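SAM-dependent methyltransferase (Thiobacillus denitrificans, PDB 5EPE) binds S-adenosyl-L-homocysteine and is probably a methyltransferase that uses S-adenosylmethionine as methyl donor. Local coordinates at residues V106-G111 / I135-E140; G139-R144 / S162-L167; M184-Q189 / G241-M246. One frame throughout, in Å; residues are numbered along the deposited sequence.

Interaction 1: V106-G111 / I135-E140. With SAH (S-adenosyl-L-homocysteine), chain B.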
loop_
_atom_site.group_PDB
_atom_site.type_symbol
_atom_site.label_atom_id
_atom_site.label_comp_id
_atom_site.label_asym_id
_atom_site.label_seq_id
_atom_site.Cartn_x
_atom_site.Cartn_y
_atom_site.Cartn_z
ATOM N N VAL A 106 24.073 41.090 -12.509
ATOM C CA VAL A 106 23.799 39.659 -12.376
ATOM C C VAL A 106 25.109 38.926 -12.097
ATOM O O VAL A 106 26.078 39.018 -12.890
ATOM C CB VAL A 106 23.183 39.083 -13.666
ATOM C CG1 VAL A 106 22.881 37.591 -13.498
ATOM C CG2 VAL A 106 21.905 39.814 -14.080
ATOM N N ALA A 107 25.168 38.217 -10.977
ATOM C CA ALA A 107 26.341 37.423 -10.631
ATOM C C ALA A 107 25.914 35.961 -10.540
ATOM O O ALA A 107 24.982 35.608 -9.780
ATOM C CB ALA A 107 26.957 37.896 -9.322
ATOM N N ALA A 108 26.537 35.124 -11.373
ATOM C CA ALA A 108 26.021 33.768 -11.647
ATOM C C ALA A 108 27.047 32.701 -11.381
ATOM O O ALA A 108 28.206 32.873 -11.653
ATOM C CB ALA A 108 25.576 33.656 -13.083
ATOM N N CYS A 109 26.599 31.572 -10.850
ATOM C CA CYS A 109 27.371 30.348 -10.876
ATOM C C CYS A 109 26.364 29.220 -11.264
ATOM O O CYS A 109 25.527 28.798 -10.454
ATOM C CB CYS A 109 28.009 30.068 -9.527
ATOM S SG CYS A 109 29.053 28.561 -9.532
ATOM N N VAL A 110 26.472 28.755 -12.500
ATOM C CA VAL A 110 25.523 27.835 -13.058
ATOM C C VAL A 110 26.131 26.425 -13.090
ATOM O O VAL A 110 26.751 26.006 -14.048
ATOM C CB VAL A 110 25.042 28.339 -14.407
ATOM C CG1 VAL A 110 23.947 27.412 -15.004
ATOM C CG2 VAL A 110 24.453 29.740 -14.241
ATOM N N GLY A 111 25.964 25.741 -11.995
ATOM C CA GLY A 111 26.429 24.351 -11.821
ATOM C C GLY A 111 27.911 24.230 -11.529
ATOM O O GLY A 111 28.588 23.353 -12.086
ATOM N N ILE A 135 20.876 40.671 -9.088
ATOM C CA ILE A 135 20.379 39.300 -8.973
ATOM C C ILE A 135 21.532 38.313 -8.925
ATOM O O ILE A 135 22.488 38.437 -9.710
ATOM C CB ILE A 135 19.474 38.976 -10.171
ATOM C CG1 ILE A 135 18.166 39.782 -10.032
ATOM C CG2 ILE A 135 19.152 37.489 -10.271
ATOM C CD1 ILE A 135 17.287 39.797 -11.282
ATOM N N ILE A 136 21.420 37.315 -8.051
ATOM C CA ILE A 136 22.363 36.192 -8.011
ATOM C C ILE A 136 21.654 34.992 -8.690
ATOM O O ILE A 136 20.468 34.731 -8.397
ATOM C CB ILE A 136 22.770 35.838 -6.558
ATOM C CG1 ILE A 136 23.579 37.010 -5.978
ATOM C CG2 ILE A 136 23.489 34.491 -6.480
ATOM C CD1 ILE A 136 23.856 36.993 -4.478
ATOM N N LEU A 137 22.387 34.308 -9.564
ATOM C CA LEU A 137 21.908 33.107 -10.286
ATOM C C LEU A 137 22.669 31.892 -9.845
ATOM O O LEU A 137 23.895 31.887 -9.900
ATOM C CB LEU A 137 22.102 33.205 -11.785
ATOM C CG LEU A 137 21.393 34.216 -12.591
ATOM C CD1 LEU A 137 21.629 33.915 -14.084
ATOM C CD2 LEU A 137 19.895 34.168 -12.309
HETATM N N MSE A 138 21.930 30.881 -9.401
HETATM C CA MSE A 138 22.509 29.586 -8.995
HETATM C C MSE A 138 21.853 28.486 -9.792
HETATM O O MSE A 138 20.629 28.359 -9.789
HETATM C CB MSE A 138 22.231 29.344 -7.506
HETATM C CG MSE A 138 22.909 30.382 -6.573
HETATM SE SE MSE A 138 24.899 30.315 -6.720
HETATM C CE MSE A 138 25.143 28.579 -5.926
ATOM N N GLY A 139 22.658 27.683 -10.467
ATOM C CA GLY A 139 22.214 26.551 -11.270
ATOM C C GLY A 139 22.557 25.308 -10.423
ATOM O O GLY A 139 23.731 25.053 -10.110
ATOM N N GLU A 140 21.522 24.553 -10.022
ATOM C CA GLU A 140 21.703 23.498 -9.018
ATOM C C GLU A 140 20.726 22.329 -9.204
ATOM O O GLU A 140 19.567 22.558 -9.594
ATOM C CB GLU A 140 21.504 24.062 -7.591
ATOM C CG GLU A 140 22.568 25.049 -7.092
ATOM C CD GLU A 140 23.889 24.354 -6.869
ATOM O OE1 GLU A 140 24.943 25.022 -7.055
ATOM O OE2 GLU A 140 23.879 23.159 -6.460
HETATM N N SAH B . 28.006 27.235 -16.537
HETATM C CA SAH B . 28.503 26.399 -17.695
HETATM C CB SAH B . 29.410 25.290 -17.197
HETATM C CG SAH B . 28.823 24.279 -16.195
HETATM S SD SAH B . 29.824 22.828 -15.993
HETATM C C SAH B . 27.380 25.823 -18.528
HETATM O O SAH B . 26.243 25.712 -18.033
HETATM O OXT SAH B . 27.569 25.447 -19.705
HETATM C "C5'" SAH B . 30.993 23.211 -14.656
HETATM C "C4'" SAH B . 32.103 24.138 -15.160
HETATM O "O4'" SAH B . 32.918 24.564 -14.059
HETATM C "C3'" SAH B . 33.048 23.497 -16.193
HETATM O "O3'" SAH B . 33.050 24.330 -17.368
HETATM C "C2'" SAH B . 34.426 23.481 -15.526
HETATM O "O2'" SAH B . 35.481 23.778 -16.429
HETATM C "C1'" SAH B . 34.279 24.612 -14.546
HETATM N N9 SAH B . 35.127 24.652 -13.344
HETATM C C8 SAH B . 35.393 23.621 -12.486
HETATM N N7 SAH B . 36.123 24.030 -11.472
HETATM C C5 SAH B . 36.327 25.396 -11.698
HETATM C C6 SAH B . 37.040 26.399 -10.990
HETATM N N6 SAH B . 37.684 26.111 -9.836
HETATM N N1 SAH B . 37.049 27.671 -11.463
HETATM C C2 SAH B . 36.398 27.932 -12.622
HETATM N N3 SAH B . 35.715 27.051 -13.379
HETATM C C4 SAH B . 35.708 25.783 -12.851
HETATM O O HOH W 1 26.206 26.503 -9.009
#

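Interaction 2: G139-R144 / S162-L167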
loop_
_atom_site.group_PDB
_atom_site.type_symbol
_atom_site.label_atom_id
_atom_site.label_comp_id
_atom_site.label_asym_id
_atom_site.label_seq_id
_atom_site.Cartn_x
_atom_site.Cartn_y
_atom_site.Cartn_z
ATOM N N GLY A 139 22.658 27.683 -10.467
ATOM C CA GLY A 139 22.214 26.551 -11.270
ATOM C C GLY A 139 22.557 25.308 -10.423
ATOM O O GLY A 139 23.731 25.053 -10.110
ATOM N N GLU A 140 21.522 24.553 -10.022
ATOM C CA GLU A 140 21.703 23.498 -9.018
ATOM C C GLU A 140 20.726 22.329 -9.204
ATOM O O GLU A 140 19.567 22.558 -9.594
ATOM C CB GLU A 140 21.504 24.062 -7.591
ATOM C CG GLU A 140 22.568 25.049 -7.092
ATOM C CD GLU A 140 23.889 24.354 -6.869
ATOM O OE1 GLU A 140 24.943 25.022 -7.055
ATOM O OE2 GLU A 140 23.879 23.159 -6.460
ATOM N N PRO A 141 21.186 21.104 -8.842
ATOM C CA PRO A 141 20.296 19.959 -8.740
ATOM C C PRO A 141 19.435 19.895 -7.504
ATOM O O PRO A 141 19.695 20.542 -6.454
ATOM C CB PRO A 141 21.246 18.739 -8.848
ATOM C CG PRO A 141 22.591 19.262 -8.406
ATOM C CD PRO A 141 22.565 20.765 -8.450
ATOM N N PHE A 142 18.336 19.155 -7.646
ATOM C CA PHE A 142 17.401 18.901 -6.562
ATOM C C PHE A 142 16.693 17.588 -6.884
ATOM O O PHE A 142 16.859 17.079 -8.008
ATOM C CB PHE A 142 16.456 20.111 -6.363
ATOM C CG PHE A 142 15.592 20.405 -7.535
ATOM C CD1 PHE A 142 14.383 19.791 -7.702
ATOM C CD2 PHE A 142 16.031 21.270 -8.529
ATOM C CE1 PHE A 142 13.609 20.010 -8.812
ATOM C CE2 PHE A 142 15.225 21.533 -9.644
ATOM C CZ PHE A 142 14.025 20.882 -9.801
ATOM N N TRP A 143 15.934 17.001 -5.952
ATOM C CA TRP A 143 15.153 15.794 -6.275
ATOM C C TRP A 143 13.840 16.154 -6.985
ATOM O O TRP A 143 13.015 16.878 -6.470
ATOM C CB TRP A 143 14.854 14.952 -5.021
ATOM C CG TRP A 143 16.055 14.376 -4.367
ATOM C CD1 TRP A 143 16.437 14.541 -3.030
ATOM C CD2 TRP A 143 17.081 13.555 -4.957
ATOM N NE1 TRP A 143 17.602 13.832 -2.777
ATOM C CE2 TRP A 143 18.014 13.235 -3.934
ATOM C CE3 TRP A 143 17.276 13.004 -6.231
ATOM C CZ2 TRP A 143 19.170 12.469 -4.179
ATOM C CZ3 TRP A 143 18.437 12.210 -6.459
ATOM C CH2 TRP A 143 19.357 11.982 -5.447
ATOM N N ARG A 144 13.698 15.682 -8.223
ATOM C CA ARG A 144 12.437 15.743 -8.952
ATOM C C ARG A 144 11.428 14.827 -8.263
ATOM O O ARG A 144 10.277 15.183 -8.163
ATOM C CB ARG A 144 12.676 15.266 -10.408
ATOM C CG ARG A 144 11.452 15.147 -11.259
ATOM C CD ARG A 144 11.816 14.755 -12.683
ATOM N NE ARG A 144 10.598 14.647 -13.466
ATOM C CZ ARG A 144 9.850 13.575 -13.636
ATOM N NH1 ARG A 144 10.107 12.392 -13.065
ATOM N NH2 ARG A 144 8.751 13.724 -14.359
ATOM N N SER A 162 20.255 12.762 1.419
ATOM C CA SER A 162 20.263 14.075 2.058
ATOM C C SER A 162 21.112 15.145 1.334
ATOM O O SER A 162 21.017 16.319 1.716
ATOM C CB SER A 162 20.675 13.935 3.536
ATOM O OG SER A 162 21.927 13.309 3.675
ATOM N N ASP A 163 21.901 14.776 0.294
ATOM C CA ASP A 163 22.689 15.757 -0.482
ATOM C C ASP A 163 21.800 16.721 -1.231
ATOM O O ASP A 163 22.209 17.847 -1.466
ATOM C CB ASP A 163 23.678 15.122 -1.479
ATOM C CG ASP A 163 24.965 14.673 -0.825
ATOM O OD1 ASP A 163 25.447 15.346 0.094
ATOM O OD2 ASP A 163 25.489 13.602 -1.178
ATOM N N PHE A 164 20.597 16.295 -1.604
ATOM C CA PHE A 164 19.637 17.119 -2.359
ATOM C C PHE A 164 18.309 17.130 -1.647
ATOM O O PHE A 164 18.075 16.318 -0.746
ATOM C CB PHE A 164 19.424 16.636 -3.817
ATOM C CG PHE A 164 20.707 16.541 -4.630
ATOM C CD1 PHE A 164 21.667 17.541 -4.586
ATOM C CD2 PHE A 164 20.949 15.448 -5.426
ATOM C CE1 PHE A 164 22.896 17.433 -5.269
ATOM C CE2 PHE A 164 22.173 15.355 -6.150
ATOM C CZ PHE A 164 23.125 16.323 -6.036
ATOM N N LEU A 165 17.471 18.074 -2.033
ATOM C CA LEU A 165 16.124 18.243 -1.454
ATOM C C LEU A 165 15.091 18.237 -2.558
ATOM O O LEU A 165 15.381 18.623 -3.698
ATOM C CB LEU A 165 16.072 19.594 -0.727
ATOM C CG LEU A 165 17.052 19.761 0.452
ATOM C CD1 LEU A 165 17.008 21.133 1.058
ATOM C CD2 LEU A 165 16.701 18.766 1.544
ATOM N N LEU A 166 13.858 17.860 -2.222
ATOM C CA LEU A 166 12.749 18.055 -3.133
ATOM C C LEU A 166 12.576 19.565 -3.372
ATOM O O LEU A 166 12.991 20.387 -2.539
ATOM C CB LEU A 166 11.434 17.450 -2.564
ATOM C CG LEU A 166 11.486 15.919 -2.509
ATOM C CD1 LEU A 166 10.428 15.480 -1.504
ATOM C CD2 LEU A 166 11.145 15.297 -3.847
ATOM N N LEU A 167 11.995 19.929 -4.515
ATOM C CA LEU A 167 11.893 21.361 -4.881
ATOM C C LEU A 167 11.316 22.315 -3.806
ATOM O O LEU A 167 11.898 23.363 -3.553
ATOM C CB LEU A 167 11.070 21.492 -6.173
ATOM C CG LEU A 167 10.996 22.924 -6.757
ATOM C CD1 LEU A 167 12.374 23.489 -7.122
ATOM C CD2 LEU A 167 10.115 22.955 -7.997
HETATM O O HOH W 2 18.922 20.073 -3.658
HETATM O O HOH W 3 10.718 18.216 -6.500
#

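Interaction 3: M184-Q189 / G241-M246. With NA (sodium ion), chain C; NA (sodium ion), chain D.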
loop_
_atom_site.group_PDB
_atom_site.type_symbol
_atom_site.label_atom_id
_atom_site.label_comp_id
_atom_site.label_asym_id
_atom_site.label_seq_id
_atom_site.Cartn_x
_atom_site.Cartn_y
_atom_site.Cartn_z
HETATM N N MSE A 184 12.771 31.505 -11.678
HETATM C CA MSE A 184 13.407 30.202 -11.880
HETATM C C MSE A 184 13.027 29.614 -13.196
HETATM O O MSE A 184 11.878 29.791 -13.666
HETATM C CB MSE A 184 13.173 29.156 -10.756
HETATM C CG MSE A 184 11.731 28.816 -10.683
HETATM SE SE MSE A 184 11.277 27.549 -9.190
HETATM C CE MSE A 184 9.528 27.004 -9.850
ATOM N N VAL A 185 13.995 28.889 -13.772
ATOM C CA VAL A 185 13.779 28.140 -15.017
ATOM C C VAL A 185 14.370 26.754 -14.749
ATOM O O VAL A 185 15.547 26.614 -14.456
ATOM C CB VAL A 185 14.453 28.809 -16.253
ATOM C CG1 VAL A 185 14.260 27.997 -17.545
ATOM C CG2 VAL A 185 13.868 30.209 -16.479
ATOM N N LEU A 186 13.527 25.736 -14.844
ATOM C CA LEU A 186 13.920 24.400 -14.499
ATOM C C LEU A 186 14.148 23.530 -15.717
ATOM O O LEU A 186 13.478 23.708 -16.725
ATOM C CB LEU A 186 12.835 23.786 -13.570
ATOM C CG LEU A 186 12.501 24.584 -12.289
ATOM C CD1 LEU A 186 11.633 23.733 -11.349
ATOM C CD2 LEU A 186 13.652 25.117 -11.557
ATOM N N ALA A 187 15.085 22.578 -15.613
ATOM C CA ALA A 187 15.171 21.516 -16.601
ATOM C C ALA A 187 13.890 20.711 -16.619
ATOM O O ALA A 187 13.169 20.638 -15.641
ATOM C CB ALA A 187 16.344 20.590 -16.299
ATOM N N ASP A 188 13.608 20.115 -17.763
ATOM C CA ASP A 188 12.633 19.048 -17.871
ATOM C C ASP A 188 13.374 17.820 -18.378
ATOM O O ASP A 188 14.592 17.888 -18.606
ATOM C CB ASP A 188 11.495 19.435 -18.751
ATOM C CG ASP A 188 11.891 19.681 -20.216
ATOM O OD1 ASP A 188 13.049 19.630 -20.677
ATOM O OD2 ASP A 188 10.953 20.087 -20.940
ATOM N N GLN A 189 12.662 16.714 -18.547
ATOM C CA GLN A 189 13.339 15.498 -18.977
ATOM C C GLN A 189 13.998 15.625 -20.349
ATOM O O GLN A 189 15.080 15.056 -20.541
ATOM C CB GLN A 189 12.434 14.305 -18.908
ATOM C CG GLN A 189 12.045 13.990 -17.474
ATOM C CD GLN A 189 10.964 12.921 -17.380
ATOM O OE1 GLN A 189 9.933 12.954 -18.109
ATOM N NE2 GLN A 189 11.223 11.894 -16.566
ATOM N N GLY A 241 17.815 23.158 -12.014
ATOM C CA GLY A 241 17.360 24.459 -12.491
ATOM C C GLY A 241 18.235 25.585 -12.144
ATOM O O GLY A 241 19.216 25.437 -11.400
ATOM N N VAL A 242 17.897 26.727 -12.749
ATOM C CA VAL A 242 18.522 28.003 -12.391
ATOM C C VAL A 242 17.539 28.867 -11.603
ATOM O O VAL A 242 16.428 29.129 -12.043
ATOM C CB VAL A 242 19.084 28.754 -13.598
ATOM C CG1 VAL A 242 19.810 29.990 -13.148
ATOM C CG2 VAL A 242 20.011 27.880 -14.398
ATOM N N PHE A 243 17.998 29.272 -10.428
ATOM C CA PHE A 243 17.256 30.029 -9.454
ATOM C C PHE A 243 17.854 31.426 -9.331
ATOM O O PHE A 243 19.068 31.584 -9.141
ATOM C CB PHE A 243 17.301 29.285 -8.130
ATOM C CG PHE A 243 16.767 27.890 -8.224
ATOM C CD1 PHE A 243 17.593 26.851 -8.570
ATOM C CD2 PHE A 243 15.418 27.624 -7.965
ATOM C CE1 PHE A 243 17.084 25.556 -8.680
ATOM C CE2 PHE A 243 14.931 26.324 -7.986
ATOM C CZ PHE A 243 15.758 25.304 -8.396
ATOM N N ALA A 244 16.991 32.428 -9.437
ATOM C CA ALA A 244 17.365 33.824 -9.337
ATOM C C ALA A 244 17.023 34.331 -7.965
ATOM O O ALA A 244 15.898 34.160 -7.492
ATOM C CB ALA A 244 16.621 34.653 -10.416
ATOM N N LEU A 245 18.006 34.943 -7.314
ATOM C CA LEU A 245 17.964 35.296 -5.880
ATOM C C LEU A 245 18.218 36.794 -5.695
ATOM O O LEU A 245 19.099 37.376 -6.359
ATOM C CB LEU A 245 19.020 34.539 -5.100
ATOM C CG LEU A 245 19.075 33.020 -5.348
ATOM C CD1 LEU A 245 20.184 32.438 -4.504
ATOM C CD2 LEU A 245 17.759 32.369 -4.954
HETATM N N MSE A 246 17.472 37.399 -4.776
HETATM C CA MSE A 246 17.800 38.735 -4.272
HETATM C C MSE A 246 17.728 38.753 -2.766
HETATM O O MSE A 246 16.716 38.338 -2.172
HETATM C CB MSE A 246 16.827 39.769 -4.828
HETATM C CG MSE A 246 16.860 39.872 -6.328
HETATM SE SE MSE A 246 15.529 41.158 -7.084
HETATM C CE MSE A 246 16.205 42.687 -6.071
HETATM NA NA NA C . 8.538 21.059 -20.518
HETATM NA NA NA D . 9.368 18.570 -22.468
HETATM O O HOH W 4 7.665 20.848 -18.404
HETATM O O HOH W 5 7.686 18.838 -20.786
HETATM O O HOH W 6 9.085 23.234 -21.799
HETATM O O HOH W 7 8.453 20.718 -22.858
HETATM O O HOH W 8 10.701 19.835 -24.282
#

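Interaction 1: V106-G111 / I135-E140
Ala107 and Cys109 reach across to the strand of Ile135-Glu140 with both their N-H and C=O groups, and four backbone hydrogen bonds result. Ala107 N binds Ile135 O at 3.0 Å and Cys109 N binds Leu137 O at 2.9 Å, each donor lying nearly along the C=O axis. In return Leu137 N meets Ala107 O at 2.9 Å, tilted 28° from the carbonyl plane, and Gly139 N meets Cys109 O. With the short axes only 2° apart, this is the regular alternation of parallel strands.

Side chains pair on both faces. On one, the CB atoms of Ala108 and Leu137 touch at 3.7 Å, while Leu137 CG packs at 3.8 Å against Val106 CG1, the branch that points away from its own backbone N (chi1 -179°). Helix 49-58 adds Met50 and Trp54 here. On the other, the bent selenomethionine Met138 turns its SE back to 4.2 Å from Cys109 CB, where both also touch Thr122 of helix 119-127. Gly139 fits beside Val110, where a CB would run into Val110 CG1.

Past the last of these bonds a water lies 2.8 Å from Glu140 OE1 and within hydrogen-bonding distance of Cys109 O; Ser113 OG bonds the same carboxylate oxygen. Val110 O accepts a 3.0 Å hydrogen bond from the amino N of S-adenosyl-L-homocysteine and another from Asn18 ND2. Adjacent parallel strands with the ligand at their C-terminal end, in a sheet of order 3-2-1-4-5-7-6 whose strand 238-247 is antiparallel, are characteristic of the Rossmann-like fold of class I methyltransferases.

Interaction 2: G139-R144 / S162-L167
The indole of Trp143 carries Phe164 on one face: Phe164 CB sits 3.6 Å from the centroid of the five-membered ring as a CH-pi contact, and the Phe164 ring turns its edge to the six-membered ring. Those two rings make a T-shaped pair, centroids 5.2 Å apart and planes at 68°. Near the plane of the indole, at its edge, comes Leu166 N. Phe164 in turn has Pro141 over one face, with CB 4.2 Å from the ring centroid and CG touching CE1. Separately, Phe142 is covered over the centre of one face by Leu167 CD1, 4.0 Å from the centroid. Phe142 CG stands between its own backbone N and carbonyl carbon (chi1 63°), which lays the ring alongside Leu167, the two side chains pointing the same way.

Backbone groups tie the two segments together beside the rings. Trp143 N donates to Leu165 O at 2.8 Å, approaching from above the carbonyl plane, 51° out of it. Two waters extend the connection: one joins Pro141 O to Leu165 N, the other accepts from Leu167 N and donates to Trp143 O at 2.7 Å. The indole N-H of Trp143 is hydrogen-bonded to Ile161 O, which fixes the rotation of the ring.

Leu238 packs on both Trp143 and Phe164, and Asp163 forms a salt bridge with Arg175 of a neighbouring subunit. The arrangement is aromatic packing between the far end of sheet strand 134-143 and the loop leading into helix 167-177, for which Leu166 is the N-cap residue, so the start of that helix is packed against the end of the sheet strand.

Interaction 3: M184-Q189 / G241-M246
Phe243 is approached obliquely by the side chains of Met184 and Leu186. Leu186 CD2 approaches Phe243 CZ at 3.8 Å, and Met184 CB lies 3.9 Å from Phe243 CD2. The selenomethionine SE completes a Met-aromatic contact, 5.2 Å from the ring centroid and 65° off the normal. Met184 CG lies between its backbone N and carbonyl carbon (chi1 64°), and the extended chain beyond brings SE to 4.0 Å from Phe243 CE2.

The strands that carry these groups run antiparallel, 176° apart. Val185 and Val242 form the hydrogen-bonded pair: Val185 N to Val242 O at 3.0 Å in the carbonyl plane, Val242 N to Val185 O at 2.9 Å. Gly241 faces Leu186, whose CD2 takes the place a CB would need. Phe170 meets the Phe243 ring edge-to-face from helix 167-177, so an alanine in place of Phe243 would probably open a gap between that helix and the sheet and leave Leu186 and Met184 without their shared partner.

Beyond the strand, Asp188 caps the next helix through OD1 to Ser191 N, while OD2 bridges two sodium ions, at 2.6 and 2.7 Å, with waters, Asp190 of the same chain, and Asp188 and Asp190 of neighbouring subunits completing the cluster. The chemistry thus divides: backbone hydrogen bonds and apolar side-chain packing hold the buried strand pair, while the acidic cluster probably depends on the cations to offset its negative charge.

Overall arrangement
From the N terminus, interaction 1 comes first: after strand 104-110 the chain leaves the sheet, passes through helix 119-127 and returns as strand 134-143, a right-handed crossover closed by 106-111 and 135-140. Interaction 2 begins on the same strand, sharing Gly139 and Glu140, and closes a shorter loop of 17 residues that ends at helix 167-177. Interaction 3 opens afterwards and closes the longest, mostly helical excursion, between 184-189 and 241-246. Interaction 2 thus starts where interaction 1 ends, interaction 3 follows both, and none encloses another. Strand 238-247 inserts between 134-143 and 179-186; Glu140 N probably bonds Gly241 O across its border with 134-143, and Leu167 packs on Leu186, joining helix, strands and ligand-bearing sheet.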